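Local coordinates for putative branched-chain amino acid transport system substrate-binding protein (Rhodopseudomonas palustris, PDB 4F8J) that is probably the solute-binding component of an ABC-type uptake system and here holds 4'-hydroxycinnamic acid in the cleft between its two lobes, at residues P81-S86 against P101-P106; P95-A100 against V113-P118; K124-H129 against L218-H223. All blocks are in the same frame, centred on the assembly; numbering follows the deposited sequence.

The three contacts follow one chain through the two lobes of a periplasmic binding protein, with 4'-hydroxycinnamic acid between them. Interactions 1 and 2 have centres about 8 Å apart and their segments alternate along the sequence: helix 79-92, strand 96-98, the loop at 101-106 and strand 112-114 share one lobe, and Thr82 CG2 lies 3.7 Å from Ala98 CB. Interaction 3 comes later, its centre about 21 Å from that of interaction 2, where helix 119-132 packs on strand 218-221 in the sheet of the other lobe. Gln117 O and His223 NE2, 2.8 Å apart, join interactions 2 and 3. Pro116, His223 and, in one conformer, Pro101 reach the ligand, which thus touches both lobes.

Interaction 1 of 3, residues P81-S86 against P101-P106; sequences PTVAVS and PLPITP. With HC4 (4'-hydroxycinnamic acid), chain E.
Leu102 lies against one flank of the helix at 81-86 and carries most of the contact between an irregular loop and a helix. Its branches are shared out: CD1 comes to 3.8 Å from Ser86 CB and also approaches the carbonyl oxygen of Thr82, while CD2 meets Thr82 CG2 at 4.0 Å. Nearer the backbone, Leu102 CB stands 4.0 Å from Val83 CG2. CG of Leu102 sits between its own backbone N and carbonyl carbon (chi1 76°), with CB directed at the helix and both methyls carried on to it. Thr82 turns its methyl to the leucine, CG2 anti to the backbone N, which leaves OG1 to bond with Val78 O and Ser76 N; Ser86 OG likewise finds its partner elsewhere, in Ser112 OG. The interface itself is thus apolar, although two hydroxyls stand close by.

In the type I binding-protein fold, this helix covers one face of a Rossmann-like sheet, and the loop links strand 96-98 with strand 112-114 at the edge of the ligand cleft. The ligand is near: in one of its two conformers, Pro101 has CD 3.6 Å from C2' of the 4'-hydroxycinnamic acid.

Packing is looser at Val83 and Pro103, both partly exposed, where Val83 CG2 and Pro103 CD are 4.3 Å apart. A glycerol lies beside Val83 and a sulfate beside Pro103, probably additives from the crystallisation. Ser146 and Leu150 of helix 146-161 also touch the Pro103 ring, while Leu102 O accepts a hydrogen bond from Tyr341 OH.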
loop_
_atom_site.group_PDB
_atom_site.type_symbol
_atom_site.label_atom_id
_atom_site.label_comp_id
_atom_site.label_asym_id
_atom_site.label_seq_id
_atom_site.Cartn_x
_atom_site.Cartn_y
_atom_site.Cartn_z
ATOM N N PRO A 81 9.498 -2.070 8.297
ATOM C CA PRO A 81 10.245 -0.800 8.347
ATOM C C PRO A 81 9.322 0.408 8.485
ATOM O O PRO A 81 9.727 1.480 8.972
ATOM C CB PRO A 81 11.045 -0.812 7.033
ATOM C CG PRO A 81 10.211 -1.648 6.142
ATOM C CD PRO A 81 9.722 -2.759 7.025
ATOM N N THR A 82 8.083 0.251 8.068
ATOM C CA THR A 82 7.094 1.356 8.152
ATOM C C THR A 82 6.742 1.614 9.609
ATOM O O THR A 82 6.596 2.791 10.025
ATOM C CB THR A 82 5.852 1.095 7.304
ATOM O OG1 THR A 82 6.241 0.957 5.922
ATOM C CG2 THR A 82 4.849 2.216 7.445
ATOM N N VAL A 83 6.596 0.544 10.400
ATOM C CA VAL A 83 6.380 0.709 11.846
ATOM C C VAL A 83 7.582 1.459 12.463
ATOM O O VAL A 83 7.434 2.396 13.262
ATOM C CB VAL A 83 6.194 -0.660 12.506
ATOM C CG1 VAL A 83 6.255 -0.525 14.020
ATOM C CG2 VAL A 83 4.828 -1.243 12.115
ATOM N N ALA A 84 8.785 1.109 12.028
ATOM C CA ALA A 84 9.986 1.782 12.496
ATOM C C ALA A 84 10.003 3.297 12.186
ATOM O O ALA A 84 10.327 4.133 13.034
ATOM C CB ALA A 84 11.238 1.079 11.933
ATOM N N VAL A 85 9.603 3.654 10.987
ATOM C CA VAL A 85 9.539 5.060 10.621
ATOM C C VAL A 85 8.541 5.802 11.493
ATOM O O VAL A 85 8.784 6.923 11.937
ATOM C CB VAL A 85 9.212 5.245 9.133
ATOM C CG1 VAL A 85 9.072 6.707 8.776
ATOM C CG2 VAL A 85 10.271 4.575 8.223
ATOM N N SER A 86 7.386 5.163 11.724
ATOM C CA SER A 86 6.352 5.760 12.559
ATOM C C SER A 86 6.864 5.985 14.002
ATOM O O SER A 86 6.600 7.041 14.603
ATOM C CB SER A 86 5.090 4.877 12.584
ATOM O OG SER A 86 4.064 5.510 13.333
ATOM N N PRO A 101 0.734 -0.428 4.711
ATOM C CA PRO A 101 -0.439 -0.246 5.607
ATOM C C PRO A 101 -0.254 -0.797 7.054
ATOM O O PRO A 101 -0.842 -1.815 7.410
ATOM C CB PRO A 101 -1.573 -0.970 4.850
ATOM C CG PRO A 101 -0.869 -2.068 4.147
ATOM C CD PRO A 101 0.560 -1.610 3.850
ATOM N N LEU A 102 0.407 -0.021 7.898
ATOM C CA LEU A 102 0.783 -0.463 9.208
ATOM C C LEU A 102 -0.414 -0.327 10.147
ATOM O O LEU A 102 -1.342 0.452 9.873
ATOM C CB LEU A 102 1.969 0.332 9.741
ATOM C CG LEU A 102 1.642 1.745 10.232
ATOM C CD1 LEU A 102 2.805 2.318 11.046
ATOM C CD2 LEU A 102 1.243 2.615 9.061
ATOM N N PRO A 103 -0.368 -1.062 11.252
ATOM C CA PRO A 103 -1.323 -0.838 12.335
ATOM C C PRO A 103 -1.053 0.527 12.956
ATOM O O PRO A 103 -0.003 0.728 13.581
ATOM C CB PRO A 103 -0.995 -1.954 13.336
ATOM C CG PRO A 103 -0.063 -2.875 12.660
ATOM C CD PRO A 103 0.614 -2.111 11.593
ATOM N N ILE A 104 -1.969 1.465 12.780
ATOM C CA ILE A 104 -1.739 2.830 13.321
ATOM C C ILE A 104 -2.478 2.850 14.647
ATOM O O ILE A 104 -3.637 3.247 14.731
ATOM C CB ILE A 104 -2.139 4.014 12.353
ATOM C CG1 ILE A 104 -1.357 3.958 11.056
ATOM C CG2 ILE A 104 -1.893 5.373 13.026
ATOM C CD1 ILE A 104 -1.780 4.964 9.984
ATOM N N THR A 105 -1.756 2.454 15.701
ATOM C CA THR A 105 -2.216 2.389 17.083
ATOM C C THR A 105 -2.299 3.775 17.697
ATOM O O THR A 105 -1.763 4.725 17.143
ATOM C CB THR A 105 -1.199 1.592 17.907
ATOM O OG1 THR A 105 0.087 2.219 17.796
ATOM C CG2 THR A 105 -1.097 0.157 17.412
ATOM N N PRO A 106 -2.916 3.906 18.871
ATOM C CA PRO A 106 -2.924 5.210 19.525
ATOM C C PRO A 106 -1.546 5.831 19.722
ATOM O O PRO A 106 -1.421 7.032 19.630
ATOM C CB PRO A 106 -3.616 4.935 20.862
ATOM C CG PRO A 106 -4.542 3.806 20.533
ATOM C CD PRO A 106 -3.784 2.940 19.581
HETATM C C1 HC4 E . 3.808 -5.665 3.462
HETATM O O1 HC4 E . 4.037 -5.535 4.674
HETATM O O2 HC4 E . 4.563 -6.350 2.716
HETATM C C2 HC4 E . 2.655 -5.016 2.780
HETATM C C3 HC4 E . 2.895 -4.348 1.653
HETATM C "C1'" HC4 E . 1.871 -3.504 0.963
HETATM C "C2'" HC4 E . 0.491 -3.784 0.964
HETATM C "C3'" HC4 E . -0.399 -2.912 0.357
HETATM C "C4'" HC4 E . 0.009 -1.759 -0.286
HETATM C "C5'" HC4 E . 1.371 -1.481 -0.300
HETATM C "C6'" HC4 E . 2.251 -2.350 0.320
HETATM O "O4'" HC4 E . -0.848 -0.889 -0.917
#

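Interaction 2 of 3, residues P95-A100 against V113-P118; sequences PHIALA and VAMPQP. With HC4 (4'-hydroxycinnamic acid), chain E.
The parallel edge of the Rossmann-like sheet in one lobe, where strands run out towards the ligand cleft, is formed here by 96-98 and 113-114. Their pairing is a compact case of parallel register, with Ile97 beside Val113 and Ala98 beside Ala114. The Val113 backbone bonds through both its polar atoms: Val113 N donates to His96 O at 3.0 Å, and Val113 O accepts from Ala98 N at 2.8 Å. Just past the strand, Met115 N donates to Ala98 O at 3.0 Å.

Ile97 and Val113 share one face of the sheet, side by side, with Ile97 CG1 3.9 Å from Val113 CG2. Ala98 and Ala114 occupy the opposite face, their CB atoms 4.2 Å apart. With chi1 at -65°, CG of the selenomethionine at Met115 comes 3.5 Å from Ile97 CG2; Leu99 CD2 touches the same CG. Beyond the strands, the ring of Pro116 rests on the chain, CG 3.4 Å from Leu99 O, and presents CB to the ligand phenol oxygen O4' at 3.4 Å.

Around this edge, His96 is fixed by Ser112 OG at ND1 and Gly75 O at NE2, its ring touching Val85 and Ala89 of helix 79-92. Ile97, Leu99, Met115 and Pro116 meet helix 282-302 through Ala290 and His286, while the backbone of 95-97 pairs with strand 72-75 on the inner side of the sheet.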
loop_
_atom_site.group_PDB
_atom_site.type_symbol
_atom_site.label_atom_id
_atom_site.label_comp_id
_atom_site.label_asym_id
_atom_site.label_seq_id
_atom_site.Cartn_x
_atom_site.Cartn_y
_atom_site.Cartn_z
ATOM N N PRO A 95 5.563 15.004 10.750
ATOM C CA PRO A 95 4.553 14.283 10.006
ATOM C C PRO A 95 5.138 13.161 9.172
ATOM O O PRO A 95 6.173 13.336 8.522
ATOM C CB PRO A 95 3.940 15.353 9.087
ATOM C CG PRO A 95 4.175 16.616 9.822
ATOM C CD PRO A 95 5.492 16.463 10.520
ATOM N N HIS A 96 4.454 12.034 9.193
ATOM C CA HIS A 96 4.876 10.806 8.527
ATOM C C HIS A 96 3.755 10.313 7.644
ATOM O O HIS A 96 2.643 10.059 8.117
ATOM C CB HIS A 96 5.228 9.746 9.581
ATOM C CG HIS A 96 5.395 8.374 9.021
ATOM N ND1 HIS A 96 4.928 7.250 9.665
ATOM C CD2 HIS A 96 5.952 7.944 7.826
ATOM C CE1 HIS A 96 5.197 6.185 8.902
ATOM N NE2 HIS A 96 5.852 6.594 7.798
ATOM N N ILE A 97 4.045 10.197 6.349
ATOM C CA ILE A 97 3.128 9.574 5.410
ATOM C C ILE A 97 3.616 8.171 5.090
ATOM O O ILE A 97 4.654 7.980 4.446
ATOM C CB ILE A 97 2.943 10.418 4.124
ATOM C CG1 ILE A 97 2.400 11.787 4.461
ATOM C CG2 ILE A 97 2.019 9.665 3.164
ATOM C CD1 ILE A 97 2.361 12.727 3.266
ATOM N N ALA A 98 2.891 7.174 5.594
ATOM C CA ALA A 98 3.264 5.784 5.402
ATOM C C ALA A 98 2.958 5.267 4.009
ATOM O O ALA A 98 1.890 5.566 3.493
ATOM C CB ALA A 98 2.574 4.916 6.439
ATOM N N LEU A 99 3.854 4.446 3.431
ATOM C CA LEU A 99 3.675 3.894 2.084
ATOM C C LEU A 99 3.368 2.383 2.120
ATOM O O LEU A 99 3.252 1.763 1.070
ATOM C CB LEU A 99 4.874 4.270 1.185
ATOM C CG LEU A 99 5.209 5.743 1.052
ATOM C CD1 LEU A 99 6.427 5.951 0.123
ATOM C CD2 LEU A 99 3.988 6.588 0.566
ATOM N N ALA A 100 3.230 1.836 3.324
ATOM C CA ALA A 100 2.767 0.468 3.587
ATOM C C ALA A 100 1.692 0.525 4.666
ATOM O O ALA A 100 1.693 1.446 5.496
ATOM C CB ALA A 100 3.919 -0.421 4.016
ATOM N N VAL A 113 0.012 9.161 9.109
ATOM C CA VAL A 113 -1.119 8.764 8.254
ATOM C C VAL A 113 -0.629 7.745 7.229
ATOM O O VAL A 113 0.576 7.579 7.059
ATOM C CB VAL A 113 -1.750 9.976 7.514
ATOM C CG1 VAL A 113 -2.368 10.953 8.525
ATOM C CG2 VAL A 113 -0.738 10.663 6.578
ATOM N N ALA A 114 -1.559 7.053 6.570
ATOM C CA ALA A 114 -1.179 6.015 5.593
ATOM C C ALA A 114 -1.830 6.237 4.240
ATOM O O ALA A 114 -3.021 6.571 4.160
ATOM C CB ALA A 114 -1.561 4.638 6.127
HETATM N N MSE A 115 -1.044 6.033 3.190
HETATM C CA MSE A 115 -1.540 6.027 1.821
HETATM C C MSE A 115 -2.219 4.715 1.424
HETATM O O MSE A 115 -3.279 4.742 0.806
HETATM C CB MSE A 115 -0.413 6.355 0.824
HETATM C CG MSE A 115 0.207 7.715 0.874
HETATM SE SE MSE A 115 -1.117 9.115 0.439
HETATM C CE MSE A 115 -1.364 9.420 1.996
ATOM N N PRO A 116 -1.622 3.560 1.723
ATOM C CA PRO A 116 -2.303 2.309 1.284
ATOM C C PRO A 116 -3.668 2.144 1.895
ATOM O O PRO A 116 -3.916 2.575 3.021
ATOM C CB PRO A 116 -1.353 1.208 1.758
ATOM C CG PRO A 116 -0.039 1.897 1.830
ATOM C CD PRO A 116 -0.342 3.243 2.379
ATOM N N GLN A 117 -4.546 1.466 1.175
ATOM C CA GLN A 117 -5.848 1.184 1.696
ATOM C C GLN A 117 -5.782 0.340 2.967
ATOM O O GLN A 117 -4.977 -0.600 3.054
ATOM C CB GLN A 117 -6.699 0.466 0.675
ATOM C CG GLN A 117 -6.993 1.271 -0.599
ATOM C CD GLN A 117 -5.890 1.279 -1.615
ATOM O OE1 GLN A 117 -4.848 0.640 -1.453
ATOM N NE2 GLN A 117 -6.089 2.066 -2.675
ATOM N N PRO A 118 -6.617 0.663 3.952
ATOM C CA PRO A 118 -6.628 -0.144 5.165
ATOM C C PRO A 118 -7.118 -1.557 4.870
ATOM O O PRO A 118 -7.965 -1.769 3.984
ATOM C CB PRO A 118 -7.569 0.607 6.088
ATOM C CG PRO A 118 -8.470 1.342 5.204
ATOM C CD PRO A 118 -7.680 1.676 3.970
HETATM C C1 HC4 E . 3.808 -5.665 3.462
HETATM O O1 HC4 E . 4.037 -5.535 4.674
HETATM O O2 HC4 E . 4.563 -6.350 2.716
HETATM C C2 HC4 E . 2.655 -5.016 2.780
HETATM C C3 HC4 E . 2.895 -4.348 1.653
HETATM C "C1'" HC4 E . 1.871 -3.504 0.963
HETATM C "C2'" HC4 E . 0.491 -3.784 0.964
HETATM C "C3'" HC4 E . -0.399 -2.912 0.357
HETATM C "C4'" HC4 E . 0.009 -1.759 -0.286
HETATM C "C5'" HC4 E . 1.371 -1.481 -0.300
HETATM C "C6'" HC4 E . 2.251 -2.350 0.320
HETATM O "O4'" HC4 E . -0.848 -0.889 -0.917
#

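Interaction 3 of 3, residues K124-H129 against L218-H223; sequences KVLYEH and LIYQTH. With HC4 (4'-hydroxycinnamic acid), chain E.
Tyr220 and His129 supply the polar part of the contact: Tyr220 OH and His129 ND1 are hydrogen-bonded at 2.6 Å, and either could be the donor. The hydroxyl meets the imidazole at its edge, in the ring plane. The two rings meet only at their margins, their planes inclined at 64°. With CG of His129 anti to the backbone N (chi1 -177°), the imidazole is carried out from the helix to meet the phenol of a strand residue whose CB also points across the contact.

The apolar part centres on Leu126. Its side chain and that of Tyr220 run antiparallel alongside each other, and Leu126 CD2 reaches the edge of the phenol ring at CD2 of Tyr220, 3.8 Å away. The other methyl, Leu126 CD1, lies 3.7 Å from Gln221 O. Towards the end of the strand nearer the solvent, Leu218 CD1 adds a looser touch at the His129 ring edge, 4.3 Å from CE1.

Against the sheet of the second lobe, the 124-129 part of helix 119-132 runs nearly antiparallel to strand 218-221, at 168° with the axes 9.7 Å apart, as in the alpha/beta layering of type I binding proteins. Leu126 also touches Leu195 and Ala244 on the neighbouring strands 193-197 and 242-245.

Contact with the ligand comes just after the strand. One face of the His223 ring, which Gln117 O helps to hold in place, is covered by C3' of 4'-hydroxycinnamic acid, 3.7 Å above the plane and over its centre.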
loop_
_atom_site.group_PDB
_atom_site.type_symbol
_atom_site.label_atom_id
_atom_site.label_comp_id
_atom_site.label_asym_id
_atom_site.label_seq_id
_atom_site.Cartn_x
_atom_site.Cartn_y
_atom_site.Cartn_z
ATOM N N LYS A 124 -13.099 -6.482 2.749
ATOM C CA LYS A 124 -14.537 -6.467 2.509
ATOM C C LYS A 124 -14.853 -6.743 1.044
ATOM O O LYS A 124 -15.764 -7.489 0.740
ATOM C CB LYS A 124 -15.143 -5.118 2.935
ATOM C CG LYS A 124 -16.677 -5.059 2.862
ATOM C CD LYS A 124 -17.215 -3.799 3.525
ATOM C CE LYS A 124 -18.726 -3.699 3.396
ATOM N NZ LYS A 124 -19.133 -2.314 3.755
ATOM N N VAL A 125 -14.115 -6.132 0.124
ATOM C CA VAL A 125 -14.423 -6.334 -1.289
ATOM C C VAL A 125 -14.117 -7.766 -1.720
ATOM O O VAL A 125 -14.849 -8.325 -2.547
ATOM C CB VAL A 125 -13.736 -5.278 -2.186
ATOM C CG1 VAL A 125 -12.266 -5.597 -2.409
ATOM C CG2 VAL A 125 -14.440 -5.158 -3.517
ATOM N N LEU A 126 -13.105 -8.393 -1.116
ATOM C CA LEU A 126 -12.790 -9.806 -1.393
ATOM C C LEU A 126 -13.857 -10.742 -0.838
ATOM O O LEU A 126 -14.322 -11.646 -1.529
ATOM C CB LEU A 126 -11.431 -10.205 -0.825
ATOM C CG LEU A 126 -10.258 -9.410 -1.416
ATOM C CD1 LEU A 126 -8.982 -9.744 -0.664
ATOM C CD2 LEU A 126 -10.001 -9.716 -2.885
ATOM N N TYR A 127 -14.247 -10.539 0.420
ATOM C CA TYR A 127 -15.222 -11.429 1.060
ATOM C C TYR A 127 -16.594 -11.272 0.430
ATOM O O TYR A 127 -17.306 -12.248 0.302
ATOM C CB TYR A 127 -15.292 -11.215 2.580
ATOM C CG TYR A 127 -13.950 -11.051 3.259
ATOM C CD1 TYR A 127 -12.847 -11.776 2.853
ATOM C CD2 TYR A 127 -13.803 -10.162 4.326
ATOM C CE1 TYR A 127 -11.621 -11.610 3.452
ATOM C CE2 TYR A 127 -12.570 -9.979 4.933
ATOM C CZ TYR A 127 -11.498 -10.699 4.496
ATOM O OH TYR A 127 -10.259 -10.522 5.050
ATOM N N GLU A 128 -16.962 -10.043 0.055
ATOM C CA GLU A 128 -18.183 -9.802 -0.719
ATOM C C GLU A 128 -18.207 -10.650 -1.990
ATOM O O GLU A 128 -19.254 -11.222 -2.340
ATOM C CB GLU A 128 -18.342 -8.328 -1.075
ATOM C CG GLU A 128 -18.833 -7.478 0.092
ATOM C CD GLU A 128 -18.929 -6.003 -0.255
ATOM O OE1 GLU A 128 -18.262 -5.559 -1.203
ATOM O OE2 GLU A 128 -19.692 -5.293 0.430
ATOM N N HIS A 129 -17.083 -10.712 -2.710
ATOM C CA HIS A 129 -17.018 -11.546 -3.894
ATOM C C HIS A 129 -17.141 -12.992 -3.533
ATOM O O HIS A 129 -17.923 -13.734 -4.137
ATOM C CB HIS A 129 -15.700 -11.301 -4.619
ATOM C CG HIS A 129 -15.573 -12.063 -5.886
ATOM N ND1 HIS A 129 -15.108 -13.339 -5.956
ATOM C CD2 HIS A 129 -15.960 -11.716 -7.172
ATOM C CE1 HIS A 129 -15.144 -13.741 -7.232
ATOM N NE2 HIS A 129 -15.649 -12.745 -7.983
ATOM N N LEU A 218 -11.082 -21.036 -5.705
ATOM C CA LEU A 218 -10.743 -19.667 -6.019
ATOM C C LEU A 218 -9.578 -19.192 -5.150
ATOM O O LEU A 218 -9.483 -19.586 -3.966
ATOM C CB LEU A 218 -11.942 -18.759 -5.834
ATOM C CG LEU A 218 -13.174 -18.974 -6.704
ATOM C CD1 LEU A 218 -14.176 -17.838 -6.426
ATOM C CD2 LEU A 218 -12.866 -19.011 -8.190
ATOM N N ILE A 219 -8.655 -18.422 -5.739
ATOM C CA ILE A 219 -7.572 -17.787 -4.979
ATOM C C ILE A 219 -7.734 -16.287 -4.965
ATOM O O ILE A 219 -8.040 -15.652 -6.019
ATOM C CB ILE A 219 -6.167 -18.179 -5.475
ATOM C CG1 ILE A 219 -6.011 -19.699 -5.393
ATOM C CG2 ILE A 219 -5.074 -17.453 -4.649
ATOM C CD1 ILE A 219 -4.760 -20.253 -6.076
ATOM N N TYR A 220 -7.624 -15.741 -3.745
ATOM C CA TYR A 220 -7.757 -14.314 -3.492
ATOM C C TYR A 220 -6.449 -13.740 -2.979
ATOM O O TYR A 220 -5.790 -14.318 -2.111
ATOM C CB TYR A 220 -8.877 -14.082 -2.464
ATOM C CG TYR A 220 -10.270 -14.367 -2.982
ATOM C CD1 TYR A 220 -10.761 -15.676 -3.060
ATOM C CD2 TYR A 220 -11.106 -13.341 -3.399
ATOM C CE1 TYR A 220 -12.029 -15.932 -3.519
ATOM C CE2 TYR A 220 -12.382 -13.601 -3.869
ATOM C CZ TYR A 220 -12.846 -14.889 -3.923
ATOM O OH TYR A 220 -14.118 -15.154 -4.405
ATOM N N GLN A 221 -6.118 -12.580 -3.553
ATOM C CA GLN A 221 -4.871 -11.851 -3.299
ATOM C C GLN A 221 -5.164 -10.481 -2.741
ATOM O O GLN A 221 -6.169 -9.830 -3.116
ATOM C CB GLN A 221 -3.998 -11.720 -4.558
ATOM C CG GLN A 221 -3.401 -13.016 -5.067
ATOM C CD GLN A 221 -2.174 -13.472 -4.288
ATOM O OE1 GLN A 221 -1.593 -12.695 -3.506
ATOM N NE2 GLN A 221 -1.699 -14.687 -4.573
ATOM N N THR A 222 -4.263 -10.048 -1.843
ATOM C CA THR A 222 -4.315 -8.713 -1.250
ATOM C C THR A 222 -3.738 -7.637 -2.180
ATOM O O THR A 222 -3.132 -7.922 -3.231
ATOM C CB THR A 222 -3.531 -8.629 0.093
ATOM O OG1 THR A 222 -2.114 -8.592 -0.125
ATOM C CG2 THR A 222 -3.873 -9.747 1.052
ATOM N N HIS A 223 -3.943 -6.387 -1.781
ATOM C CA HIS A 223 -3.419 -5.254 -2.548
ATOM C C HIS A 223 -1.912 -5.133 -2.516
ATOM O O HIS A 223 -1.314 -4.467 -3.349
ATOM C CB HIS A 223 -4.117 -3.963 -2.185
ATOM C CG HIS A 223 -4.093 -3.612 -0.715
ATOM N ND1 HIS A 223 -4.241 -4.527 0.299
ATOM C CD2 HIS A 223 -4.056 -2.364 -0.111
ATOM C CE1 HIS A 223 -4.243 -3.866 1.479
ATOM N NE2 HIS A 223 -4.126 -2.548 1.226
HETATM C C1 HC4 E . 3.808 -5.665 3.462
HETATM O O1 HC4 E . 4.037 -5.535 4.674
HETATM O O2 HC4 E . 4.563 -6.350 2.716
HETATM C C2 HC4 E . 2.655 -5.016 2.780
HETATM C C3 HC4 E . 2.895 -4.348 1.653
HETATM C "C1'" HC4 E . 1.871 -3.504 0.963
HETATM C "C2'" HC4 E . 0.491 -3.784 0.964
HETATM C "C3'" HC4 E . -0.399 -2.912 0.357
HETATM C "C4'" HC4 E . 0.009 -1.759 -0.286
HETATM C "C5'" HC4 E . 1.371 -1.481 -0.300
HETATM C "C6'" HC4 E . 2.251 -2.350 0.320
HETATM O "O4'" HC4 E . -0.848 -0.889 -0.917
#